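PDB 6K93: type III effector XopAI from Xanthomonas citri, which adopts a mono-ADP-ribosyltransferase fold and probably binds arginine-containing peptides as a secreted effector of this plant pathogen. Local coordinates for residues W264-T269 with I310-I315. Numbering follows the deposited sequence.
Sequences WESNST and IYQSQI
One face of the W264 indole is covered by I310, whose CD1 sits 3.8 Å from the centroid of the five-membered ring in a CH-pi contact, offset toward the rim; F247 and Y235 meet the same indole edge-to-face. The amide of Q312 comes up obliquely beside CD1 of W264, its plane turned 44° from the ring. With CG between the backbone N and the carbonyl carbon (chi1 60°) and the chain extended beyond it, Q312 swings NE2 across to donate to OG of S266 at 3.0 Å, almost in the amide plane. On the other face of the sheet E265 and Y311 run side by side, CD of the carboxylate 3.7 Å from CE2 of the ring; OE1 of E265 is in a salt bridge with K309, and OH of Y311 is hydrogen-bonded to OE1 of E300. Between these two layers strand 308-315, central in the five-stranded mixed sheet of the mono-ADP-ribosyltransferase fold, pairs in parallel with 262-268. E265 and N267 each give N-H to, and take one from, the neighbouring strand: E265 N to I310 O, Q312 N to E265 O, N267 N to Q312 O, Q314 N to N267 O. N267 adds ND2 to OG of S313 at 3.0 Å, while its OD1 is hydrogen-bonded to OG1 of T219. Beyond the last bridge Q314 takes over: its OE1 accepts the N-H of T269, OE1 to N 2.9 Å, and a weak hydrogen bond from OG1 of T269, and its NE2 is hydrogen-bonded to OG1 of T270.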
loop_
_atom_site.group_PDB
_atom_site.type_symbol
_atom_site.label_atom_id
_atom_site.label_comp_id
_atom_site.label_asym_id
_atom_site.label_seq_id
_atom_site.Cartn_x
_atom_site.Cartn_y
_atom_site.Cartn_z
ATOM N N TRP A 264 11.071 -8.604 10.602
ATOM C CA TRP A 264 11.298 -7.266 11.101
ATOM C C TRP A 264 10.539 -7.044 12.401
ATOM O O TRP A 264 9.422 -7.529 12.570
ATOM C CB TRP A 264 10.795 -6.178 10.168
ATOM C CG TRP A 264 11.372 -5.925 8.833
ATOM C CD1 TRP A 264 12.026 -4.794 8.476
ATOM C CD2 TRP A 264 11.214 -6.702 7.630
ATOM N NE1 TRP A 264 12.326 -4.817 7.133
ATOM C CE2 TRP A 264 11.844 -5.977 6.592
ATOM C CE3 TRP A 264 10.620 -7.930 7.328
ATOM C CZ2 TRP A 264 11.895 -6.439 5.272
ATOM C CZ3 TRP A 264 10.693 -8.402 6.020
ATOM C CH2 TRP A 264 11.314 -7.655 5.011
ATOM N N GLU A 265 11.126 -6.235 13.274
ATOM C CA GLU A 265 10.433 -5.592 14.380
ATOM C C GLU A 265 10.567 -4.103 14.144
ATOM O O GLU A 265 11.681 -3.583 14.207
ATOM C CB GLU A 265 11.021 -5.959 15.742
ATOM C CG GLU A 265 10.828 -7.395 16.131
ATOM C CD GLU A 265 11.150 -7.667 17.637
ATOM O OE1 GLU A 265 11.369 -8.818 17.935
ATOM O OE2 GLU A 265 11.182 -6.706 18.400
ATOM N N SER A 266 9.474 -3.435 13.802
ATOM C CA SER A 266 9.498 -2.017 13.457
ATOM C C SER A 266 8.689 -1.202 14.455
ATOM O O SER A 266 7.504 -1.483 14.698
ATOM C CB SER A 266 8.934 -1.755 12.063
ATOM O OG SER A 266 9.526 -2.571 11.058
ATOM N N ASN A 267 9.316 -0.170 15.003
ATOM C CA ASN A 267 8.596 0.725 15.892
ATOM C C ASN A 267 7.819 1.721 15.065
ATOM O O ASN A 267 8.403 2.506 14.323
ATOM C CB ASN A 267 9.558 1.426 16.843
ATOM C CG ASN A 267 10.143 0.476 17.844
ATOM O OD1 ASN A 267 9.419 -0.137 18.624
ATOM N ND2 ASN A 267 11.451 0.307 17.796
ATOM N N SER A 268 6.507 1.671 15.190
ATOM C CA SER A 268 5.619 2.551 14.454
ATOM C C SER A 268 5.272 3.769 15.287
ATOM O O SER A 268 5.069 3.667 16.502
ATOM C CB SER A 268 4.334 1.808 14.088
ATOM O OG SER A 268 3.398 2.649 13.471
ATOM N N THR A 269 5.245 4.919 14.629
ATOM C CA THR A 269 4.676 6.132 15.197
ATOM C C THR A 269 3.416 6.584 14.486
ATOM O O THR A 269 2.469 7.039 15.155
ATOM C CB THR A 269 5.695 7.275 15.162
ATOM O OG1 THR A 269 6.228 7.437 13.852
ATOM C CG2 THR A 269 6.785 6.973 16.107
ATOM N N ILE A 310 15.528 -7.666 11.211
ATOM C CA ILE A 310 15.775 -6.234 11.146
ATOM C C ILE A 310 15.000 -5.547 12.253
ATOM O O ILE A 310 13.785 -5.713 12.349
ATOM C CB ILE A 310 15.354 -5.681 9.775
ATOM C CG1 ILE A 310 16.128 -6.390 8.660
ATOM C CG2 ILE A 310 15.512 -4.166 9.727
ATOM C CD1 ILE A 310 15.446 -6.302 7.329
ATOM N N TYR A 311 15.694 -4.771 13.074
ATOM C CA TYR A 311 15.079 -3.922 14.083
ATOM C C TYR A 311 15.180 -2.483 13.613
ATOM O O TYR A 311 16.276 -2.003 13.328
ATOM C CB TYR A 311 15.776 -4.081 15.429
ATOM C CG TYR A 311 15.728 -5.485 15.985
ATOM C CD1 TYR A 311 16.585 -6.469 15.524
ATOM C CD2 TYR A 311 14.815 -5.826 16.974
ATOM C CE1 TYR A 311 16.550 -7.744 16.025
ATOM C CE2 TYR A 311 14.779 -7.097 17.487
ATOM C CZ TYR A 311 15.643 -8.053 17.014
ATOM O OH TYR A 311 15.615 -9.323 17.540
ATOM N N GLN A 312 14.047 -1.821 13.456
ATOM C CA GLN A 312 14.075 -0.458 12.954
ATOM C C GLN A 312 12.982 0.348 13.621
ATOM O O GLN A 312 12.018 -0.203 14.160
ATOM C CB GLN A 312 13.921 -0.417 11.432
ATOM C CG GLN A 312 12.632 -1.010 10.936
ATOM C CD GLN A 312 12.489 -0.997 9.431
ATOM O OE1 GLN A 312 13.423 -0.627 8.702
ATOM N NE2 GLN A 312 11.333 -1.416 8.952
ATOM N N SER A 313 13.160 1.661 13.585
ATOM C CA SER A 313 12.250 2.610 14.213
ATOM C C SER A 313 11.839 3.684 13.229
ATOM O O SER A 313 12.697 4.353 12.653
ATOM C CB SER A 313 12.905 3.267 15.438
ATOM O OG SER A 313 13.174 2.294 16.429
ATOM N N GLN A 314 10.529 3.866 13.050
ATOM C CA GLN A 314 10.050 4.934 12.185
ATOM C C GLN A 314 10.476 6.288 12.733
ATOM O O GLN A 314 10.403 6.546 13.949
ATOM C CB GLN A 314 8.538 4.877 12.051
ATOM C CG GLN A 314 8.009 5.849 11.044
ATOM C CD GLN A 314 6.505 5.896 11.005
ATOM O OE1 GLN A 314 5.822 5.322 11.853
ATOM N NE2 GLN A 314 5.976 6.574 9.993
ATOM N N ILE A 315 10.918 7.148 11.818
ATOM C CA ILE A 315 11.299 8.509 12.154
ATOM C C ILE A 315 10.540 9.485 11.277
ATOM O O ILE A 315 10.000 9.138 10.216
ATOM C CB ILE A 315 12.821 8.736 12.042
ATOM C CG1 ILE A 315 13.330 8.395 10.657
ATOM C CG2 ILE A 315 13.562 7.901 13.091
ATOM C CD1 ILE A 315 14.836 8.671 10.483
#